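Local coordinates for protein myosin-17 (Arabidopsis thaliana, PDB 7KFL) that works as a class XI myosin of plants, an actin-based motor that probably recognises its cargo through the globular tail domain modelled here, at residues 34-39 with 82-87; 21-26 with 30-35; 56-61 with 153-158; 38-43 with 52-57. All blocks are in the same frame, centred on the assembly; numbering follows the deposited sequence.

Overall arrangement
Three of the four contacts are built on helix 31-43. In contact 2 the turn before it covers its first residues, in contact 1 its middle lies against helix 71-89, and in contact 4 its last turns meet helix 53-65. That helix then packs on helix 150-186 in contact 3. Centres are about 10 Å apart between contacts 1 and 2, 1 and 4, and 3 and 4, while contacts 2 and 3, with centres about 17 Å apart, do not touch. Ile-36 of contact 1 meets Ile-57 (CG2 to CD1, 3.6 Å), and Phe-155 of contact 3 packs on Phe-54 of contact 4, so three contacts share one apolar interior.

Contact 1 (34-39 with 82-87); sequences CVIYKC and ATLLLL
Tyr-37 carries its CG anti to its own backbone N (chi1 180°), which brings the ring alongside helix 71-89; Leu-87 has its CG anti to the carbonyl carbon, and its CB and CD1 meet that ring. The leucine comes in over one face, its CB 4.0 Å from the centroid of the Tyr-37 ring and close to the ring normal, a CH-pi contact displaced toward the rim. Farther out on the same leucine, CD1 touches the root of the ring, 3.9 Å from Tyr-37 CG. One turn back on helix 71-89, the two methyls of Leu-84 divide their work. CD2 meets Ile-36 CG2 at 3.6 Å, the two side chains crossing at about a right angle, while CD1 lies 4.1 Å from Tyr-37 CB. The helix segments run roughly parallel, crossing at -30° with a closest axis approach of 9.7 Å, and Leu-159 of helix 150-186 also packs on Leu-84. The phenol oxygen lies beyond the leucines and is hydrogen-bonded to Thr-91 OG1. Replacing Tyr-37 by an alanine would probably uncover the flank of Leu-87 and leave Thr-91 without its phenol mate. Between these two segments the contact is wholly apolar: one methylene over an aromatic face, and aliphatic contacts beside it, make it up, and the one polar group of the tyrosine is satisfied outside it.

Contact 2 (21-26 with 30-35); sequences QNLGYN and PVAACV
Leu-23 and Val-31 form the apolar centre, crossing at about a right angle; Val-31 CG1, anti to the backbone N (chi1 168°), sits 3.7 Å from Leu-23 CB. Beyond CB, the leucine runs along the first turn of helix 31-43, and its CD1 lies 4.0 Å from Ala-32 CA and 4.2 Å from Val-35 CG2. The other valine methyl, CG2, sits against the backbone, 3.4 Å from Leu-23 O. Next to this comes a short antiparallel hairpin in which Tyr-25 and Pro-30 are a non-hydrogen-bonded pair; the tyrosine ring meets the proline obliquely, CE2 to CB 3.9 Å, and its hydroxyl is bonded to Asn-232. The turn leading into the hairpin is an Asx turn, Asn-22 OD1 accepting from Gly-24 N at 2.7 Å, with the donor above the carbonyl plane. At the polar edge, Gly-24 O takes a weak bond from Val-31 N (3.5 Å) and a short one of 2.6 Å from a water, which accepts from Ala-32 N at the start of the helix.

Contact 3 (56-61 with 153-158); sequences RIIQTI and LLFKQQ
Arg-56 O, just ahead of the isoleucines that meet Phe-155, is gripped twice by Thr-60: the hydroxyl OG1 donates at 2.6 Å and the backbone N at 3.0 Å. The two donors reach the oxygen from opposite faces of its carbonyl plane, so the threonine's polar end is tied back to its own helix. The interface itself is largely apolar. Phe-155, with CG anti to the backbone N (chi1 175°), pushes its ring toward helix 53-65, where Ile-57 CG2 meets the ring edge near its plane, 3.7 Å from CE1. Ile-58 slides past the ring in the opposite direction, and its CD1 comes within 3.8 Å of Phe-155 CE1 at an oblique approach. The second torsion of Ile-58 is turned back (chi2 -67°), which folds CD1 round to lie beside both the phenylalanine and the CB of Gln-158. The extended glutamine crosses the isoleucine at about a right angle, its OE1 3.7 Å from Ile-58 CG1, and covers the outer flank of the contact. The two segments point nearly the same way, 15° apart, with axes 10.9 Å apart at closest. Helix 4-20 lies on the Thr-60 side, where Arg-56 makes a salt bridge to Asp-13, while Leu-88 of helix 71-89 and Phe-54 close round Phe-155, and Ile-58 reaches on to Phe-162 of helix 150-186.

Contact 4 (38-43 with 52-57); sequences KCLLHW and SVFDRI
The forked end of Leu-40 is the bump of this antiparallel pair, set into a hollow among Val-53, Phe-54 and Ile-57. Its CG lies anti to the carbonyl carbon (chi1 -62°), which sends both methyls toward helix 53-65. CD2 takes the valine side, 3.5 Å from Val-53 CG2. The other prong, CD1, touches Phe-54 CE1 at 3.7 Å, obliquely to the ring, and meets Ile-57 CD1 tip to tip at 4.1 Å. Val-53 is a bump in its own right: CG2 fits between the leucine and the indole edge of Trp-43, 4.1 Å from CZ3, while CG1 lies over the centre of the Phe-54 ring, on the same side of the ring plane as Leu-40 CD1. The segments run at 172° with axes 12.5 Å apart, a separation spanned by Leu-40. Cutting Leu-40 back to an alanine is likely to take from Val-53 CG2 and Phe-54 CE1 their leucine methyls and open a gap beside Ile-57. The atoms that touch between 38-43 and 52-57 are all carbon, so the contact rests on fit and probably on the exclusion of water.

Contact 1 (34-39 with 82-87)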
loop_
_atom_site.group_PDB
_atom_site.type_symbol
_atom_site.label_atom_id
_atom_site.label_comp_id
_atom_site.label_asym_id
_atom_site.label_seq_id
_atom_site.Cartn_x
_atom_site.Cartn_y
_atom_site.Cartn_z
ATOM N N CYS A 34 -12.929 -7.391 -19.696
ATOM C CA CYS A 34 -13.156 -7.257 -21.160
ATOM C C CYS A 34 -14.473 -7.939 -21.551
ATOM O O CYS A 34 -15.227 -7.349 -22.347
ATOM C CB CYS A 34 -11.997 -7.844 -21.959
ATOM S SG CYS A 34 -10.461 -6.898 -21.799
ATOM N N VAL A 35 -14.736 -9.131 -21.010
ATOM C CA VAL A 35 -15.991 -9.908 -21.241
ATOM C C VAL A 35 -17.179 -9.099 -20.705
ATOM O O VAL A 35 -18.176 -8.967 -21.441
ATOM C CB VAL A 35 -15.914 -11.306 -20.597
ATOM C CG1 VAL A 35 -17.275 -11.984 -20.516
ATOM C CG2 VAL A 35 -14.920 -12.196 -21.326
ATOM N N ILE A 36 -17.074 -8.589 -19.472
ATOM C CA ILE A 36 -18.128 -7.761 -18.809
ATOM C C ILE A 36 -18.436 -6.558 -19.708
ATOM O O ILE A 36 -19.610 -6.401 -20.090
ATOM C CB ILE A 36 -17.701 -7.330 -17.387
ATOM C CG1 ILE A 36 -17.777 -8.496 -16.399
ATOM C CG2 ILE A 36 -18.526 -6.145 -16.904
ATOM C CD1 ILE A 36 -16.993 -8.276 -15.126
ATOM N N TYR A 37 -17.413 -5.761 -20.037
ATOM C CA TYR A 37 -17.525 -4.489 -20.800
ATOM C C TYR A 37 -18.266 -4.719 -22.122
ATOM O O TYR A 37 -19.169 -3.925 -22.443
ATOM C CB TYR A 37 -16.143 -3.891 -21.071
ATOM C CG TYR A 37 -16.175 -2.599 -21.848
ATOM C CD1 TYR A 37 -16.774 -1.468 -21.319
ATOM C CD2 TYR A 37 -15.616 -2.504 -23.112
ATOM C CE1 TYR A 37 -16.817 -0.276 -22.023
ATOM C CE2 TYR A 37 -15.648 -1.319 -23.830
ATOM C CZ TYR A 37 -16.251 -0.200 -23.282
ATOM O OH TYR A 37 -16.289 0.973 -23.976
ATOM N N LYS A 38 -17.894 -5.771 -22.858
ATOM C CA LYS A 38 -18.397 -6.060 -24.229
ATOM C C LYS A 38 -19.879 -6.451 -24.183
ATOM O O LYS A 38 -20.641 -5.936 -25.024
ATOM C CB LYS A 38 -17.544 -7.143 -24.890
ATOM C CG LYS A 38 -16.171 -6.663 -25.327
ATOM C CD LYS A 38 -15.437 -7.640 -26.205
ATOM C CE LYS A 38 -14.199 -7.032 -26.825
ATOM N NZ LYS A 38 -13.299 -8.079 -27.355
ATOM N N CYS A 39 -20.269 -7.325 -23.250
ATOM C CA CYS A 39 -21.685 -7.707 -22.992
ATOM C C CYS A 39 -22.531 -6.447 -22.769
ATOM O O CYS A 39 -23.570 -6.304 -23.446
ATOM C CB CYS A 39 -21.807 -8.625 -21.781
ATOM S SG CYS A 39 -21.104 -10.269 -22.057
ATOM N N ALA A 82 -9.686 -2.493 -11.977
ATOM C CA ALA A 82 -8.852 -1.382 -12.494
ATOM C C ALA A 82 -9.074 -1.234 -14.005
ATOM O O ALA A 82 -9.307 -0.095 -14.452
ATOM C CB ALA A 82 -7.399 -1.623 -12.159
ATOM N N THR A 83 -9.032 -2.342 -14.753
ATOM C CA THR A 83 -9.184 -2.365 -16.234
ATOM C C THR A 83 -10.629 -2.005 -16.610
ATOM O O THR A 83 -10.801 -1.223 -17.567
ATOM C CB THR A 83 -8.752 -3.711 -16.832
ATOM O OG1 THR A 83 -7.430 -3.987 -16.372
ATOM C CG2 THR A 83 -8.771 -3.721 -18.346
ATOM N N LEU A 84 -11.624 -2.541 -15.892
ATOM C CA LEU A 84 -13.058 -2.259 -16.169
ATOM C C LEU A 84 -13.340 -0.769 -15.933
ATOM O O LEU A 84 -13.995 -0.158 -16.798
ATOM C CB LEU A 84 -13.962 -3.134 -15.294
ATOM C CG LEU A 84 -15.461 -2.998 -15.569
ATOM C CD1 LEU A 84 -15.759 -2.932 -17.065
ATOM C CD2 LEU A 84 -16.236 -4.143 -14.931
ATOM N N LEU A 85 -12.862 -0.217 -14.811
ATOM C CA LEU A 85 -13.049 1.213 -14.443
ATOM C C LEU A 85 -12.356 2.112 -15.476
ATOM O O LEU A 85 -12.926 3.172 -15.801
ATOM C CB LEU A 85 -12.507 1.461 -13.032
ATOM C CG LEU A 85 -13.478 1.129 -11.901
ATOM C CD1 LEU A 85 -12.747 0.980 -10.577
ATOM C CD2 LEU A 85 -14.571 2.184 -11.795
ATOM N N LEU A 86 -11.184 1.702 -15.970
ATOM C CA LEU A 86 -10.416 2.421 -17.025
ATOM C C LEU A 86 -11.291 2.548 -18.280
ATOM O O LEU A 86 -11.348 3.656 -18.848
ATOM C CB LEU A 86 -9.112 1.657 -17.303
ATOM C CG LEU A 86 -8.127 2.266 -18.307
ATOM C CD1 LEU A 86 -8.215 1.579 -19.662
ATOM C CD2 LEU A 86 -8.303 3.769 -18.459
ATOM N N LEU A 87 -11.972 1.465 -18.670
ATOM C CA LEU A 87 -12.883 1.423 -19.847
ATOM C C LEU A 87 -14.096 2.321 -19.573
ATOM O O LEU A 87 -14.406 3.164 -20.439
ATOM C CB LEU A 87 -13.313 -0.024 -20.115
ATOM C CG LEU A 87 -12.191 -1.000 -20.469
ATOM C CD1 LEU A 87 -12.643 -2.440 -20.278
ATOM C CD2 LEU A 87 -11.700 -0.777 -21.891
#

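Contact 2 (21-26 with 30-35)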
loop_
_atom_site.group_PDB
_atom_site.type_symbol
_atom_site.label_atom_id
_atom_site.label_comp_id
_atom_site.label_asym_id
_atom_site.label_seq_id
_atom_site.Cartn_x
_atom_site.Cartn_y
_atom_site.Cartn_z
ATOM N N GLN A 21 -15.997 -17.971 -12.693
ATOM C CA GLN A 21 -14.839 -18.844 -13.020
ATOM C C GLN A 21 -13.582 -17.987 -13.208
ATOM O O GLN A 21 -13.720 -16.773 -13.466
ATOM C CB GLN A 21 -15.096 -19.627 -14.307
ATOM C CG GLN A 21 -16.286 -20.572 -14.235
ATOM C CD GLN A 21 -16.680 -21.075 -15.603
ATOM O OE1 GLN A 21 -15.953 -20.906 -16.581
ATOM N NE2 GLN A 21 -17.843 -21.702 -15.680
ATOM N N ASN A 22 -12.403 -18.607 -13.107
ATOM C CA ASN A 22 -11.102 -17.970 -13.435
ATOM C C ASN A 22 -10.972 -17.895 -14.961
ATOM O O ASN A 22 -10.724 -18.945 -15.586
ATOM C CB ASN A 22 -9.924 -18.715 -12.803
ATOM C CG ASN A 22 -8.581 -18.089 -13.118
ATOM O OD1 ASN A 22 -8.506 -17.022 -13.729
ATOM N ND2 ASN A 22 -7.509 -18.744 -12.705
ATOM N N LEU A 23 -11.139 -16.700 -15.533
ATOM C CA LEU A 23 -10.959 -16.444 -16.987
ATOM C C LEU A 23 -9.508 -16.032 -17.264
ATOM O O LEU A 23 -9.185 -15.803 -18.444
ATOM C CB LEU A 23 -11.946 -15.362 -17.442
ATOM C CG LEU A 23 -13.425 -15.681 -17.222
ATOM C CD1 LEU A 23 -14.306 -14.666 -17.935
ATOM C CD2 LEU A 23 -13.767 -17.090 -17.688
ATOM N N GLY A 24 -8.671 -15.950 -16.223
ATOM C CA GLY A 24 -7.230 -15.659 -16.340
ATOM C C GLY A 24 -6.974 -14.395 -17.142
ATOM O O GLY A 24 -7.734 -13.424 -16.969
ATOM N N TYR A 25 -5.946 -14.407 -17.993
ATOM C CA TYR A 25 -5.425 -13.217 -18.717
ATOM C C TYR A 25 -5.107 -13.602 -20.163
ATOM O O TYR A 25 -4.834 -14.786 -20.427
ATOM C CB TYR A 25 -4.209 -12.648 -17.978
ATOM C CG TYR A 25 -4.518 -12.254 -16.557
ATOM C CD1 TYR A 25 -4.451 -13.176 -15.524
ATOM C CD2 TYR A 25 -4.943 -10.972 -16.253
ATOM C CE1 TYR A 25 -4.775 -12.828 -14.223
ATOM C CE2 TYR A 25 -5.269 -10.606 -14.958
ATOM C CZ TYR A 25 -5.185 -11.536 -13.940
ATOM O OH TYR A 25 -5.503 -11.174 -12.665
ATOM N N ASN A 26 -5.165 -12.622 -21.066
ATOM C CA ASN A 26 -4.848 -12.781 -22.510
ATOM C C ASN A 26 -3.960 -11.606 -22.927
ATOM O O ASN A 26 -4.439 -10.462 -22.885
ATOM C CB ASN A 26 -6.118 -12.891 -23.357
ATOM C CG ASN A 26 -5.837 -13.322 -24.781
ATOM O OD1 ASN A 26 -5.273 -12.561 -25.564
ATOM N ND2 ASN A 26 -6.226 -14.539 -25.125
ATOM N N PRO A 30 -6.730 -8.323 -18.238
ATOM C CA PRO A 30 -7.705 -9.134 -17.506
ATOM C C PRO A 30 -8.910 -9.448 -18.406
ATOM O O PRO A 30 -9.438 -8.539 -19.026
ATOM C CB PRO A 30 -8.094 -8.251 -16.307
ATOM C CG PRO A 30 -7.006 -7.201 -16.251
ATOM C CD PRO A 30 -6.655 -6.957 -17.701
ATOM N N VAL A 31 -9.304 -10.721 -18.470
ATOM C CA VAL A 31 -10.321 -11.219 -19.442
ATOM C C VAL A 31 -11.726 -10.838 -18.957
ATOM O O VAL A 31 -12.502 -10.329 -19.788
ATOM C CB VAL A 31 -10.184 -12.734 -19.686
ATOM C CG1 VAL A 31 -11.380 -13.296 -20.439
ATOM C CG2 VAL A 31 -8.892 -13.057 -20.419
ATOM N N ALA A 32 -12.043 -11.072 -17.677
ATOM C CA ALA A 32 -13.399 -10.884 -17.101
ATOM C C ALA A 32 -13.865 -9.435 -17.308
ATOM O O ALA A 32 -15.034 -9.245 -17.694
ATOM C CB ALA A 32 -13.421 -11.275 -15.642
ATOM N N ALA A 33 -12.985 -8.458 -17.078
ATOM C CA ALA A 33 -13.252 -7.016 -17.287
ATOM C C ALA A 33 -13.637 -6.763 -18.751
ATOM O O ALA A 33 -14.582 -5.991 -18.985
ATOM C CB ALA A 33 -12.047 -6.202 -16.886
ATOM N N CYS A 34 -12.929 -7.391 -19.696
ATOM C CA CYS A 34 -13.156 -7.257 -21.160
ATOM C C CYS A 34 -14.473 -7.939 -21.551
ATOM O O CYS A 34 -15.227 -7.349 -22.347
ATOM C CB CYS A 34 -11.997 -7.844 -21.959
ATOM S SG CYS A 34 -10.461 -6.898 -21.799
ATOM N N VAL A 35 -14.736 -9.131 -21.010
ATOM C CA VAL A 35 -15.991 -9.908 -21.241
ATOM C C VAL A 35 -17.179 -9.099 -20.705
ATOM O O VAL A 35 -18.176 -8.967 -21.441
ATOM C CB VAL A 35 -15.914 -11.306 -20.597
ATOM C CG1 VAL A 35 -17.275 -11.984 -20.516
ATOM C CG2 VAL A 35 -14.920 -12.196 -21.326
HETATM O O HOH W 1 -9.860 -12.352 -15.990
#

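Contact 3 (56-61 with 153-158)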
loop_
_atom_site.group_PDB
_atom_site.type_symbol
_atom_site.label_atom_id
_atom_site.label_comp_id
_atom_site.label_asym_id
_atom_site.label_seq_id
_atom_site.Cartn_x
_atom_site.Cartn_y
_atom_site.Cartn_z
ATOM N N ARG A 56 -25.571 -7.365 -10.117
ATOM C CA ARG A 56 -25.188 -8.802 -10.127
ATOM C C ARG A 56 -23.677 -8.940 -10.334
ATOM O O ARG A 56 -23.088 -9.852 -9.718
ATOM C CB ARG A 56 -25.996 -9.543 -11.194
ATOM C CG ARG A 56 -27.485 -9.587 -10.887
ATOM C CD ARG A 56 -28.154 -10.861 -11.353
ATOM N NE ARG A 56 -27.518 -12.053 -10.808
ATOM C CZ ARG A 56 -27.779 -13.295 -11.199
ATOM N NH1 ARG A 56 -28.676 -13.522 -12.145
ATOM N NH2 ARG A 56 -27.141 -14.310 -10.643
ATOM N N ILE A 57 -23.078 -8.079 -11.162
ATOM C CA ILE A 57 -21.596 -7.956 -11.305
ATOM C C ILE A 57 -21.012 -7.634 -9.923
ATOM O O ILE A 57 -20.098 -8.361 -9.487
ATOM C CB ILE A 57 -21.209 -6.894 -12.357
ATOM C CG1 ILE A 57 -21.548 -7.354 -13.778
ATOM C CG2 ILE A 57 -19.738 -6.515 -12.232
ATOM C CD1 ILE A 57 -21.460 -6.261 -14.820
ATOM N N ILE A 58 -21.530 -6.592 -9.264
ATOM C CA ILE A 58 -21.035 -6.097 -7.945
ATOM C C ILE A 58 -21.165 -7.223 -6.912
ATOM O O ILE A 58 -20.184 -7.463 -6.180
ATOM C CB ILE A 58 -21.783 -4.817 -7.515
ATOM C CG1 ILE A 58 -21.467 -3.636 -8.438
ATOM C CG2 ILE A 58 -21.503 -4.477 -6.057
ATOM C CD1 ILE A 58 -20.040 -3.138 -8.363
ATOM N N GLN A 59 -22.325 -7.887 -6.863
ATOM C CA GLN A 59 -22.623 -8.997 -5.915
ATOM C C GLN A 59 -21.616 -10.135 -6.118
ATOM O O GLN A 59 -21.148 -10.699 -5.110
ATOM C CB GLN A 59 -24.058 -9.492 -6.105
ATOM C CG GLN A 59 -25.102 -8.554 -5.515
ATOM C CD GLN A 59 -26.495 -8.818 -6.036
ATOM O OE1 GLN A 59 -26.738 -9.781 -6.764
ATOM N NE2 GLN A 59 -27.429 -7.957 -5.663
ATOM N N THR A 60 -21.294 -10.451 -7.375
ATOM C CA THR A 60 -20.343 -11.527 -7.768
ATOM C C THR A 60 -18.960 -11.213 -7.182
ATOM O O THR A 60 -18.404 -12.089 -6.484
ATOM C CB THR A 60 -20.316 -11.701 -9.292
ATOM O OG1 THR A 60 -21.646 -12.008 -9.714
ATOM C CG2 THR A 60 -19.371 -12.788 -9.758
ATOM N N ILE A 61 -18.438 -10.009 -7.445
ATOM C CA ILE A 61 -17.109 -9.542 -6.946
ATOM C C ILE A 61 -17.137 -9.551 -5.413
ATOM O O ILE A 61 -16.172 -10.041 -4.811
ATOM C CB ILE A 61 -16.747 -8.148 -7.502
ATOM C CG1 ILE A 61 -16.653 -8.145 -9.030
ATOM C CG2 ILE A 61 -15.464 -7.633 -6.864
ATOM C CD1 ILE A 61 -16.693 -6.762 -9.647
ATOM N N LEU A 153 -24.051 4.928 -14.060
ATOM C CA LEU A 153 -23.258 5.939 -13.305
ATOM C C LEU A 153 -23.089 5.474 -11.854
ATOM O O LEU A 153 -21.999 5.711 -11.288
ATOM C CB LEU A 153 -23.958 7.301 -13.367
ATOM C CG LEU A 153 -24.082 7.922 -14.758
ATOM C CD1 LEU A 153 -24.936 9.178 -14.710
ATOM C CD2 LEU A 153 -22.714 8.229 -15.353
ATOM N N LEU A 154 -24.122 4.845 -11.284
ATOM C CA LEU A 154 -24.087 4.250 -9.919
ATOM C C LEU A 154 -23.080 3.097 -9.900
ATOM O O LEU A 154 -22.383 2.941 -8.878
ATOM C CB LEU A 154 -25.483 3.752 -9.532
ATOM C CG LEU A 154 -25.597 3.141 -8.134
ATOM C CD1 LEU A 154 -25.350 4.189 -7.061
ATOM C CD2 LEU A 154 -26.952 2.482 -7.929
ATOM N N PHE A 155 -23.022 2.319 -10.986
ATOM C CA PHE A 155 -22.146 1.126 -11.129
ATOM C C PHE A 155 -20.674 1.552 -11.106
ATOM O O PHE A 155 -19.882 0.904 -10.394
ATOM C CB PHE A 155 -22.465 0.357 -12.412
ATOM C CG PHE A 155 -21.530 -0.794 -12.682
ATOM C CD1 PHE A 155 -21.494 -1.891 -11.834
ATOM C CD2 PHE A 155 -20.677 -0.777 -13.776
ATOM C CE1 PHE A 155 -20.629 -2.947 -12.079
ATOM C CE2 PHE A 155 -19.815 -1.835 -14.019
ATOM C CZ PHE A 155 -19.791 -2.918 -13.172
ATOM N N LYS A 156 -20.315 2.592 -11.868
ATOM C CA LYS A 156 -18.938 3.155 -11.900
ATOM C C LYS A 156 -18.538 3.564 -10.477
ATOM O O LYS A 156 -17.411 3.249 -10.064
ATOM C CB LYS A 156 -18.853 4.340 -12.869
ATOM C CG LYS A 156 -17.533 5.099 -12.834
ATOM C CD LYS A 156 -17.243 5.876 -14.098
ATOM C CE LYS A 156 -16.304 7.042 -13.872
ATOM N NZ LYS A 156 -17.006 8.201 -13.267
ATOM N N GLN A 157 -19.449 4.226 -9.760
ATOM C CA GLN A 157 -19.266 4.684 -8.358
ATOM C C GLN A 157 -19.125 3.468 -7.432
ATOM O O GLN A 157 -18.204 3.477 -6.593
ATOM C CB GLN A 157 -20.438 5.585 -7.970
ATOM C CG GLN A 157 -20.519 5.905 -6.486
ATOM C CD GLN A 157 -21.665 6.845 -6.205
ATOM O OE1 GLN A 157 -21.831 7.863 -6.879
ATOM N NE2 GLN A 157 -22.472 6.507 -5.211
ATOM N N GLN A 158 -19.997 2.464 -7.576
ATOM C CA GLN A 158 -19.974 1.219 -6.759
ATOM C C GLN A 158 -18.699 0.419 -7.065
ATOM O O GLN A 158 -18.085 -0.098 -6.108
ATOM C CB GLN A 158 -21.231 0.381 -7.005
ATOM C CG GLN A 158 -22.458 0.898 -6.264
ATOM C CD GLN A 158 -23.680 0.036 -6.467
ATOM O OE1 GLN A 158 -23.634 -1.010 -7.108
ATOM N NE2 GLN A 158 -24.796 0.470 -5.908
#

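Contact 4 (38-43 with 52-57)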
loop_
_atom_site.group_PDB
_atom_site.type_symbol
_atom_site.label_atom_id
_atom_site.label_comp_id
_atom_site.label_asym_id
_atom_site.label_seq_id
_atom_site.Cartn_x
_atom_site.Cartn_y
_atom_site.Cartn_z
ATOM N N LYS A 38 -17.894 -5.771 -22.858
ATOM C CA LYS A 38 -18.397 -6.060 -24.229
ATOM C C LYS A 38 -19.879 -6.451 -24.183
ATOM O O LYS A 38 -20.641 -5.936 -25.024
ATOM C CB LYS A 38 -17.544 -7.143 -24.890
ATOM C CG LYS A 38 -16.171 -6.663 -25.327
ATOM C CD LYS A 38 -15.437 -7.640 -26.205
ATOM C CE LYS A 38 -14.199 -7.032 -26.825
ATOM N NZ LYS A 38 -13.299 -8.079 -27.355
ATOM N N CYS A 39 -20.269 -7.325 -23.250
ATOM C CA CYS A 39 -21.685 -7.707 -22.992
ATOM C C CYS A 39 -22.531 -6.447 -22.769
ATOM O O CYS A 39 -23.570 -6.304 -23.446
ATOM C CB CYS A 39 -21.807 -8.625 -21.781
ATOM S SG CYS A 39 -21.104 -10.269 -22.057
ATOM N N LEU A 40 -22.090 -5.568 -21.864
ATOM C CA LEU A 40 -22.799 -4.314 -21.499
ATOM C C LEU A 40 -22.877 -3.399 -22.727
ATOM O O LEU A 40 -23.904 -2.703 -22.881
ATOM C CB LEU A 40 -22.064 -3.627 -20.341
ATOM C CG LEU A 40 -21.986 -4.409 -19.028
ATOM C CD1 LEU A 40 -21.288 -3.584 -17.958
ATOM C CD2 LEU A 40 -23.363 -4.845 -18.545
ATOM N N LEU A 41 -21.834 -3.405 -23.562
ATOM C CA LEU A 41 -21.758 -2.605 -24.815
ATOM C C LEU A 41 -22.693 -3.226 -25.862
ATOM O O LEU A 41 -23.410 -2.463 -26.542
ATOM C CB LEU A 41 -20.304 -2.567 -25.299
ATOM C CG LEU A 41 -19.900 -1.330 -26.101
ATOM C CD1 LEU A 41 -19.958 -0.073 -25.244
ATOM C CD2 LEU A 41 -18.507 -1.504 -26.687
ATOM N N HIS A 42 -22.695 -4.561 -25.959
ATOM C CA HIS A 42 -23.555 -5.365 -26.872
ATOM C C HIS A 42 -25.032 -5.128 -26.532
ATOM O O HIS A 42 -25.795 -4.755 -27.447
ATOM C CB HIS A 42 -23.165 -6.851 -26.792
ATOM C CG HIS A 42 -23.902 -7.734 -27.744
ATOM N ND1 HIS A 42 -23.732 -7.651 -29.114
ATOM C CD2 HIS A 42 -24.796 -8.725 -27.532
ATOM C CE1 HIS A 42 -24.499 -8.546 -29.704
ATOM N NE2 HIS A 42 -25.161 -9.219 -28.754
ATOM N N TRP A 43 -25.406 -5.312 -25.260
ATOM C CA TRP A 43 -26.802 -5.205 -24.753
ATOM C C TRP A 43 -27.234 -3.737 -24.628
ATOM O O TRP A 43 -28.444 -3.503 -24.440
ATOM C CB TRP A 43 -26.947 -5.929 -23.408
ATOM C CG TRP A 43 -26.602 -7.387 -23.443
ATOM C CD1 TRP A 43 -26.753 -8.247 -24.492
ATOM C CD2 TRP A 43 -26.071 -8.169 -22.359
ATOM N NE1 TRP A 43 -26.339 -9.504 -24.141
ATOM C CE2 TRP A 43 -25.918 -9.488 -22.838
ATOM C CE3 TRP A 43 -25.705 -7.886 -21.038
ATOM C CZ2 TRP A 43 -25.415 -10.515 -22.040
ATOM C CZ3 TRP A 43 -25.211 -8.901 -20.248
ATOM C CH2 TRP A 43 -25.069 -10.198 -20.745
ATOM N N SER A 52 -30.661 -5.019 -13.662
ATOM C CA SER A 52 -30.058 -5.762 -12.523
ATOM C C SER A 52 -28.615 -6.178 -12.842
ATOM O O SER A 52 -27.922 -6.630 -11.912
ATOM C CB SER A 52 -30.892 -6.967 -12.167
ATOM O OG SER A 52 -32.081 -6.584 -11.491
ATOM N N VAL A 53 -28.182 -6.040 -14.101
ATOM C CA VAL A 53 -26.867 -6.552 -14.596
ATOM C C VAL A 53 -25.740 -6.004 -13.711
ATOM O O VAL A 53 -24.885 -6.805 -13.290
ATOM C CB VAL A 53 -26.636 -6.223 -16.085
ATOM C CG1 VAL A 53 -26.530 -4.728 -16.351
ATOM C CG2 VAL A 53 -25.417 -6.951 -16.631
ATOM N N PHE A 54 -25.753 -4.700 -13.426
ATOM C CA PHE A 54 -24.687 -3.989 -12.672
ATOM C C PHE A 54 -24.638 -4.514 -11.232
ATOM O O PHE A 54 -23.538 -4.838 -10.756
ATOM C CB PHE A 54 -24.917 -2.479 -12.715
ATOM C CG PHE A 54 -24.866 -1.886 -14.098
ATOM C CD1 PHE A 54 -23.703 -1.935 -14.849
ATOM C CD2 PHE A 54 -25.980 -1.275 -14.653
ATOM C CE1 PHE A 54 -23.656 -1.390 -16.123
ATOM C CE2 PHE A 54 -25.933 -0.731 -15.927
ATOM C CZ PHE A 54 -24.770 -0.789 -16.659
ATOM N N ASP A 55 -25.796 -4.593 -10.569
ATOM C CA ASP A 55 -25.941 -5.130 -9.188
ATOM C C ASP A 55 -25.317 -6.528 -9.110
ATOM O O ASP A 55 -24.605 -6.804 -8.124
ATOM C CB ASP A 55 -27.409 -5.188 -8.751
ATOM C CG ASP A 55 -27.971 -3.868 -8.254
ATOM O OD1 ASP A 55 -27.175 -2.928 -8.042
ATOM O OD2 ASP A 55 -29.201 -3.793 -8.073
ATOM N N ARG A 56 -25.571 -7.365 -10.117
ATOM C CA ARG A 56 -25.188 -8.802 -10.127
ATOM C C ARG A 56 -23.677 -8.940 -10.334
ATOM O O ARG A 56 -23.088 -9.852 -9.718
ATOM C CB ARG A 56 -25.996 -9.543 -11.194
ATOM C CG ARG A 56 -27.485 -9.587 -10.887
ATOM C CD ARG A 56 -28.154 -10.861 -11.353
ATOM N NE ARG A 56 -27.518 -12.053 -10.808
ATOM C CZ ARG A 56 -27.779 -13.295 -11.199
ATOM N NH1 ARG A 56 -28.676 -13.522 -12.145
ATOM N NH2 ARG A 56 -27.141 -14.310 -10.643
ATOM N N ILE A 57 -23.078 -8.079 -11.162
ATOM C CA ILE A 57 -21.596 -7.956 -11.305
ATOM C C ILE A 57 -21.012 -7.634 -9.923
ATOM O O ILE A 57 -20.098 -8.361 -9.487
ATOM C CB ILE A 57 -21.209 -6.894 -12.357
ATOM C CG1 ILE A 57 -21.548 -7.354 -13.778
ATOM C CG2 ILE A 57 -19.738 -6.515 -12.232
ATOM C CD1 ILE A 57 -21.460 -6.261 -14.820
#